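Local coordinates for LYND (PDB 4V1T), which is a YcaO-family cyclodehydratase that binds ADP, magnesium and zinc, and probably uses ATP to cyclise cysteine side chains of a peptide onto its backbone, forming azoline heterocycles, at residues 203-206 against 211-214; 159-164 against 189-194. All coordinates share one frame; numbering follows the deposited sequence.

How the contacts relate
Contact 1 spans the helix 204-213, from its zinc-bound start to residues 211-214, two turns on, and contact 2 closes the loop 159-164 over the strand 189-196, which precedes that helix in the chain. Their centres lie about 11 Å apart. Trp204 NE1 probably donates a hydrogen bond to Tyr161 O at 2.9 Å, tying the first turn of the helix to the loop. Further along the helix, Leu211 fills the angle between both pieces of contact 2, with CD1 3.6 Å from Tyr161 CB and CD2 3.8 Å from Trp191 CZ3. Zinc belongs to contact 1; the side chain of Pro194 in contact 2 is about 11 Å from it. Neither contact supplies residues to the ADP pocket.

Contact 1 of 2, residues 203-206 against 211-214; sequences CWDC and LRGN. With ZN (zinc ion), chain K.
Arg212 reaches back along its own helix to meet Trp204 and Asp205, two turns nearer the N-terminus. The charged part of the contact is loose: Asp205 OD1 and Arg212 NH1 form a long salt bridge of 3.9 Å. The oxygen lies at the edge of the guanidinium, but the carboxylate plane is turned 82° from it, so the two groups are not paired side by side. The acid's stronger partner is Thr313, whose OG1 is hydrogen-bonded to Asp205 OD2.

Beside this pair, Arg212 NH2 comes within 3.5 Å of Trp204 CH2, at the far end of the indole. Ring and guanidinium stand nearly at right angles. Arginine suits the place because its chain is long enough to span the turns, with a bend at chi2 (149°) on the way; NH1 faces the acid, and NH2 only touches the indole obliquely.

Metal binding holds the start of the helix. Zinc is gripped by Cys203 SG at 2.0 Å and Cys206 SG at 2.4 Å, with Cys311 and Cys314 completing a four-cysteine site. The same sulfurs make a capping box through two weak bonds, Cys206 N to Cys203 SG and Cys203 N to Cys206 SG, each 3.4 Å. Cys203 is thus both ligand and N-cap, and these N-H groups would probably stabilise zinc-bound thiolates.

Tryptophan suits position 204, its broad apolar ring fitting between helix 165-176, where it touches Leu166 and Ala167, and the sheet, where it meets Leu182 of strand 180-184 and Phe196 of strand 189-196, while NE1 gives a polar link to Tyr161 O.

Contact 2 of 2, residues 159-164 against 189-194; sequences DDYLQP and VLWLGP
The loop 159-164 is the connection from strand 154-157 to helix 165-176 in a beta-alpha-beta crossover, and from it Tyr161 reaches across to Trp191, Gly193 and Pro194 on strand 189-196. The aromatic pair is edge-to-face: Trp191 turns the edge of its six-membered ring to the face of Tyr161, with centroids 4.7 Å apart and planes at 57°. Trp191 CE3 sits over the centre of the phenol ring, 3.4 Å from Tyr161 CD2. With CG beside the backbone N (chi1 -65°), the indole of Trp191 is carried over to the phenol ring, while its CB rests 3.6 Å from Tyr161 CZ.

The phenol end is polar and finds a polar mate. Tyr161 OH donates a short 2.6 Å hydrogen bond to Gly193 O, which lies at the ring's edge; the hydroxyl meets the oxygen somewhat off the line of the C=O bond and slightly out of the carbonyl plane. At the backbone angles of Gly193 (phi 97°) a CB would collide with the carbonyl O of Leu192, which by itself calls for glycine. A cis peptide joins it to Pro194, whose CD packs 4.4 Å from Tyr161 CE2. A phenylalanine in place of Tyr161 would probably leave Gly193 O without this donor and the loop less firmly tied to the strand.

The loop is shaped by its own bonds. Asp160 to Gln163 form a type I turn, reinforced by an Asx turn in which Leu162 N donates to Asp160 OD2 at 3.0 Å. That carboxylate also pairs with Arg215. Gln163 NE2 gives a 2.7 Å bond to the syn lone pair of Asp159 OD1, closing the loop on itself.

Leu207 and Leu211 of helix 204-213 pack against Tyr161, which also touches Leu182 and Lys184 on strand 180-184, the antiparallel neighbour of strand 189-196.

Contact 1 of 2, residues 203-206 against 211-214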
ATOM      1  N   CYS B 203      21.290 -18.179  -0.501  1.00 40.72           N
ATOM      2  CA  CYS B 203      22.721 -17.900  -0.452  1.00 40.08           C
ATOM      3  C   CYS B 203      23.007 -16.573  -1.158  1.00 47.45           C
ATOM      4  O   CYS B 203      22.086 -15.901  -1.644  1.00 49.57           O
ATOM      5  CB  CYS B 203      23.489 -19.053  -1.096  1.00 44.21           C
ATOM      6  SG  CYS B 203      23.133 -19.334  -2.869  1.00 39.55           S
ATOM      7  N   TRP B 204      24.274 -16.175  -1.203  1.00 44.39           N
ATOM      8  CA  TRP B 204      24.642 -14.948  -1.894  1.00 47.21           C
ATOM      9  C   TRP B 204      24.379 -15.074  -3.390  1.00 47.14           C
ATOM     10  O   TRP B 204      24.093 -14.085  -4.061  1.00 48.39           O
ATOM     11  CB  TRP B 204      26.105 -14.606  -1.646  1.00 44.87           C
ATOM     12  CG  TRP B 204      26.602 -13.496  -2.514  1.00 46.23           C
ATOM     13  CD1 TRP B 204      26.543 -12.157  -2.251  1.00 43.72           C
ATOM     14  CD2 TRP B 204      27.219 -13.633  -3.789  1.00 42.07           C
ATOM     15  NE1 TRP B 204      27.089 -11.449  -3.298  1.00 44.35           N
ATOM     16  CE2 TRP B 204      27.516 -12.331  -4.253  1.00 52.79           C
ATOM     17  CE3 TRP B 204      27.551 -14.726  -4.593  1.00 55.03           C
ATOM     18  CZ2 TRP B 204      28.140 -12.096  -5.478  1.00 52.64           C
ATOM     19  CZ3 TRP B 204      28.173 -14.491  -5.813  1.00 51.03           C
ATOM     20  CH2 TRP B 204      28.458 -13.184  -6.243  1.00 57.93           C
ATOM     21  N   ASP B 205      24.453 -16.297  -3.902  1.00 40.43           N
ATOM     22  CA  ASP B 205      24.201 -16.540  -5.310  1.00 44.19           C
ATOM     23  C   ASP B 205      22.718 -16.364  -5.643  1.00 52.72           C
ATOM     24  O   ASP B 205      22.375 -15.906  -6.743  1.00 42.53           O
ATOM     25  CB  ASP B 205      24.667 -17.947  -5.697  1.00 54.47           C
ATOM     26  CG  ASP B 205      25.246 -18.007  -7.089  1.00 66.05           C
ATOM     27  OD1 ASP B 205      24.925 -17.127  -7.909  1.00 77.91           O
ATOM     28  OD2 ASP B 205      26.026 -18.938  -7.356  1.00 67.12           O
ATOM     29  N   CYS B 206      21.842 -16.757  -4.715  1.00 43.90           N
ATOM     30  CA  CYS B 206      20.404 -16.486  -4.845  1.00 50.98           C
ATOM     31  C   CYS B 206      20.156 -14.991  -5.058  1.00 41.23           C
ATOM     32  O   CYS B 206      19.348 -14.589  -5.890  1.00 47.98           O
ATOM     33  CB  CYS B 206      19.626 -16.948  -3.603  1.00 50.81           C
ATOM     34  SG  CYS B 206      19.552 -18.729  -3.325  1.00 48.48           S
ATOM     35  N   LEU B 211      20.283  -9.483  -8.444  1.00 50.14           N
ATOM     36  CA  LEU B 211      21.040  -8.236  -8.567  1.00 54.94           C
ATOM     37  C   LEU B 211      21.550  -7.994  -9.978  1.00 51.98           C
ATOM     38  O   LEU B 211      21.332  -6.918 -10.533  1.00 50.97           O
ATOM     39  CB  LEU B 211      22.232  -8.231  -7.605  1.00 55.28           C
ATOM     40  CG  LEU B 211      21.950  -8.005  -6.128  1.00 62.82           C
ATOM     41  CD1 LEU B 211      23.234  -8.098  -5.313  1.00 70.81           C
ATOM     42  CD2 LEU B 211      21.278  -6.662  -5.898  1.00 74.78           C
ATOM     43  N   ARG B 212      22.234  -8.988 -10.543  1.00 57.04           N
ATOM     44  CA  ARG B 212      22.749  -8.915 -11.919  1.00 63.70           C
ATOM     45  C   ARG B 212      21.652  -8.469 -12.885  1.00 60.77           C
ATOM     46  O   ARG B 212      21.863  -7.616 -13.736  1.00 59.89           O
ATOM     47  CB  ARG B 212      23.318 -10.276 -12.351  1.00 64.50           C
ATOM     48  CG  ARG B 212      24.805 -10.451 -12.075  1.00 80.26           C
ATOM     49  CD  ARG B 212      25.171 -11.902 -11.800  1.00 81.31           C
ATOM     50  NE  ARG B 212      26.436 -11.995 -11.080  1.00 69.53           N
ATOM     51  CZ  ARG B 212      26.810 -13.028 -10.331  1.00 73.85           C
ATOM     52  NH1 ARG B 212      26.025 -14.098 -10.189  1.00 87.15           N
ATOM     53  NH2 ARG B 212      27.978 -12.989  -9.706  1.00 68.06           N
ATOM     54  N   GLY B 213      20.473  -9.048 -12.722  1.00 64.06           N
ATOM     55  CA  GLY B 213      19.345  -8.744 -13.575  1.00 58.67           C
ATOM     56  C   GLY B 213      18.795  -7.346 -13.398  1.00 61.75           C
ATOM     57  O   GLY B 213      18.426  -6.690 -14.370  1.00 65.62           O
ATOM     58  N   ASN B 214      18.735  -6.882 -12.156  1.00 55.27           N
ATOM     59  CA  ASN B 214      18.196  -5.558 -11.869  1.00 54.40           C
ATOM     60  C   ASN B 214      19.217  -4.425 -12.037  1.00 56.65           C
ATOM     61  O   ASN B 214      18.951  -3.286 -11.662  1.00 74.19           O
ATOM     62  CB  ASN B 214      17.609  -5.540 -10.452  1.00 57.29           C
ATOM     63  CG  ASN B 214      16.472  -6.526 -10.289  1.00 52.73           C
ATOM     64  OD1 ASN B 214      15.721  -6.779 -11.229  1.00 56.82           O
ATOM     65  ND2 ASN B 214      16.335  -7.088  -9.095  1.00 53.29           N
TER
HETATM   66 ZN    ZN K 776      21.446 -20.146  -3.524  1.00138.08          ZN

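Contact 2 of 2, residues 159-164 against 189-194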
ATOM      1  N   ASP B 159      31.666  -2.667  -0.573  1.00 42.27           N
ATOM      2  CA  ASP B 159      31.290  -1.432  -1.264  1.00 48.13           C
ATOM      3  C   ASP B 159      30.274  -1.740  -2.361  1.00 50.76           C
ATOM      4  O   ASP B 159      29.635  -0.835  -2.895  1.00 48.11           O
ATOM      5  CB  ASP B 159      32.524  -0.733  -1.854  1.00 61.43           C
ATOM      6  CG  ASP B 159      33.331  -1.633  -2.783  1.00 65.61           C
ATOM      7  OD1 ASP B 159      33.258  -2.868  -2.651  1.00 71.59           O
ATOM      8  OD2 ASP B 159      34.047  -1.102  -3.652  1.00 77.54           O
ATOM      9  N   ASP B 160      30.128  -3.021  -2.688  1.00 51.02           N
ATOM     10  CA  ASP B 160      29.143  -3.451  -3.672  1.00 56.64           C
ATOM     11  C   ASP B 160      28.742  -4.887  -3.392  1.00 49.83           C
ATOM     12  O   ASP B 160      29.588  -5.703  -3.016  1.00 51.15           O
ATOM     13  CB  ASP B 160      29.699  -3.307  -5.096  1.00 59.47           C
ATOM     14  CG  ASP B 160      28.613  -3.339  -6.149  1.00 62.57           C
ATOM     15  OD1 ASP B 160      28.058  -2.266  -6.468  1.00 70.28           O
ATOM     16  OD2 ASP B 160      28.314  -4.438  -6.657  1.00 52.98           O
ATOM     17  N   TYR B 161      27.462  -5.197  -3.588  1.00 49.24           N
ATOM     18  CA  TYR B 161      26.947  -6.534  -3.297  1.00 49.39           C
ATOM     19  C   TYR B 161      27.246  -7.566  -4.390  1.00 47.77           C
ATOM     20  O   TYR B 161      26.925  -8.737  -4.229  1.00 43.76           O
ATOM     21  CB  TYR B 161      25.449  -6.474  -3.035  1.00 46.58           C
ATOM     22  CG  TYR B 161      25.102  -6.205  -1.579  1.00 47.18           C
ATOM     23  CD1 TYR B 161      25.796  -5.260  -0.838  1.00 36.69           C
ATOM     24  CD2 TYR B 161      24.078  -6.898  -0.951  1.00 34.71           C
ATOM     25  CE1 TYR B 161      25.475  -5.014   0.494  1.00 42.49           C
ATOM     26  CE2 TYR B 161      23.757  -6.666   0.374  1.00 40.99           C
ATOM     27  CZ  TYR B 161      24.454  -5.725   1.090  1.00 45.32           C
ATOM     28  OH  TYR B 161      24.123  -5.490   2.403  1.00 39.19           O
ATOM     29  N   LEU B 162      27.863  -7.134  -5.484  1.00 48.50           N
ATOM     30  CA  LEU B 162      28.269  -8.052  -6.550  1.00 57.71           C
ATOM     31  C   LEU B 162      29.787  -8.176  -6.636  1.00 60.82           C
ATOM     32  O   LEU B 162      30.325  -8.614  -7.653  1.00 65.26           O
ATOM     33  CB  LEU B 162      27.698  -7.600  -7.904  1.00 64.56           C
ATOM     34  CG  LEU B 162      26.191  -7.805  -8.121  1.00 61.64           C
ATOM     35  CD1 LEU B 162      25.793  -7.272  -9.491  1.00 58.36           C
ATOM     36  CD2 LEU B 162      25.806  -9.273  -7.995  1.00 67.15           C
ATOM     37  N   GLN B 163      30.479  -7.817  -5.562  1.00 69.91           N
ATOM     38  CA  GLN B 163      31.923  -8.030  -5.494  1.00 60.38           C
ATOM     39  C   GLN B 163      32.234  -9.514  -5.666  1.00 54.84           C
ATOM     40  O   GLN B 163      31.740 -10.336  -4.898  1.00 54.95           O
ATOM     41  CB  GLN B 163      32.489  -7.538  -4.161  1.00 51.24           C
ATOM     42  CG  GLN B 163      32.716  -6.035  -4.092  1.00 53.04           C
ATOM     43  CD  GLN B 163      33.955  -5.597  -4.861  1.00 66.77           C
ATOM     44  OE1 GLN B 163      34.538  -6.374  -5.606  1.00 61.34           O
ATOM     45  NE2 GLN B 163      34.367  -4.348  -4.670  1.00 64.48           N
ATOM     46  N   PRO B 164      33.059  -9.867  -6.671  1.00 52.64           N
ATOM     47  CA  PRO B 164      33.295 -11.288  -6.967  1.00 58.11           C
ATOM     48  C   PRO B 164      33.865 -12.110  -5.802  1.00 61.42           C
ATOM     49  O   PRO B 164      33.684 -13.319  -5.786  1.00 68.50           O
ATOM     50  CB  PRO B 164      34.286 -11.254  -8.152  1.00 61.13           C
ATOM     51  CG  PRO B 164      34.793  -9.868  -8.223  1.00 56.12           C
ATOM     52  CD  PRO B 164      33.709  -8.994  -7.660  1.00 52.25           C
ATOM     53  N   VAL B 189      23.382   5.200  -0.427  1.00 46.08           N
ATOM     54  CA  VAL B 189      22.375   4.244   0.009  1.00 36.59           C
ATOM     55  C   VAL B 189      22.995   3.137   0.850  1.00 39.25           C
ATOM     56  O   VAL B 189      23.772   2.327   0.347  1.00 48.42           O
ATOM     57  CB  VAL B 189      21.643   3.601  -1.180  1.00 44.86           C
ATOM     58  CG1 VAL B 189      20.468   2.763  -0.686  1.00 42.79           C
ATOM     59  CG2 VAL B 189      21.157   4.669  -2.157  1.00 49.05           C
ATOM     60  N   LEU B 190      22.644   3.102   2.131  1.00 36.41           N
ATOM     61  CA  LEU B 190      23.052   2.020   3.007  1.00 36.72           C
ATOM     62  C   LEU B 190      22.354   0.747   2.588  1.00 34.15           C
ATOM     63  O   LEU B 190      21.139   0.742   2.429  1.00 45.04           O
ATOM     64  CB  LEU B 190      22.723   2.346   4.470  1.00 36.27           C
ATOM     65  CG  LEU B 190      22.677   1.169   5.459  1.00 38.31           C
ATOM     66  CD1 LEU B 190      24.051   0.549   5.661  1.00 39.87           C
ATOM     67  CD2 LEU B 190      22.090   1.601   6.790  1.00 43.79           C
ATOM     68  N   TRP B 191      23.124  -0.322   2.388  1.00 36.48           N
ATOM     69  CA  TRP B 191      22.556  -1.667   2.283  1.00 38.23           C
ATOM     70  C   TRP B 191      22.909  -2.407   3.557  1.00 41.01           C
ATOM     71  O   TRP B 191      24.058  -2.401   3.992  1.00 40.69           O
ATOM     72  CB  TRP B 191      23.088  -2.442   1.082  1.00 42.93           C
ATOM     73  CG  TRP B 191      22.720  -1.883  -0.252  1.00 40.38           C
ATOM     74  CD1 TRP B 191      22.587  -0.565  -0.590  1.00 39.98           C
ATOM     75  CD2 TRP B 191      22.447  -2.635  -1.434  1.00 44.67           C
ATOM     76  NE1 TRP B 191      22.238  -0.452  -1.917  1.00 46.75           N
ATOM     77  CE2 TRP B 191      22.153  -1.707  -2.460  1.00 54.63           C
ATOM     78  CE3 TRP B 191      22.422  -4.004  -1.730  1.00 49.02           C
ATOM     79  CZ2 TRP B 191      21.837  -2.106  -3.763  1.00 51.03           C
ATOM     80  CZ3 TRP B 191      22.108  -4.400  -3.020  1.00 61.22           C
ATOM     81  CH2 TRP B 191      21.819  -3.451  -4.024  1.00 59.37           C
ATOM     82  N   LEU B 192      21.910  -3.043   4.148  1.00 41.53           N
ATOM     83  CA  LEU B 192      22.073  -3.750   5.404  1.00 42.17           C
ATOM     84  C   LEU B 192      21.373  -5.108   5.306  1.00 39.02           C
ATOM     85  O   LEU B 192      20.175  -5.186   5.092  1.00 40.10           O
ATOM     86  CB  LEU B 192      21.505  -2.904   6.548  1.00 45.20           C
ATOM     87  CG  LEU B 192      21.496  -3.511   7.944  1.00 57.73           C
ATOM     88  CD1 LEU B 192      22.897  -3.850   8.418  1.00 53.14           C
ATOM     89  CD2 LEU B 192      20.817  -2.565   8.923  1.00 71.01           C
ATOM     90  N   GLY B 193      22.142  -6.176   5.459  1.00 38.96           N
ATOM     91  CA  GLY B 193      21.622  -7.523   5.324  1.00 34.05           C
ATOM     92  C   GLY B 193      21.886  -8.054   3.927  1.00 33.18           C
ATOM     93  O   GLY B 193      22.415  -7.336   3.073  1.00 38.41           O
ATOM     94  N   PRO B 194      21.521  -9.311   3.683  1.00 36.27           N
ATOM     95  CA  PRO B 194      20.884 -10.167   4.678  1.00 41.97           C
ATOM     96  C   PRO B 194      21.861 -10.860   5.602  1.00 44.71           C
ATOM     97  O   PRO B 194      23.081 -10.779   5.413  1.00 39.68           O
ATOM     98  CB  PRO B 194      20.178 -11.198   3.814  1.00 38.21           C
ATOM     99  CG  PRO B 194      21.116 -11.391   2.680  1.00 41.72           C
ATOM    100  CD  PRO B 194      21.746 -10.036   2.419  1.00 42.45           C
TER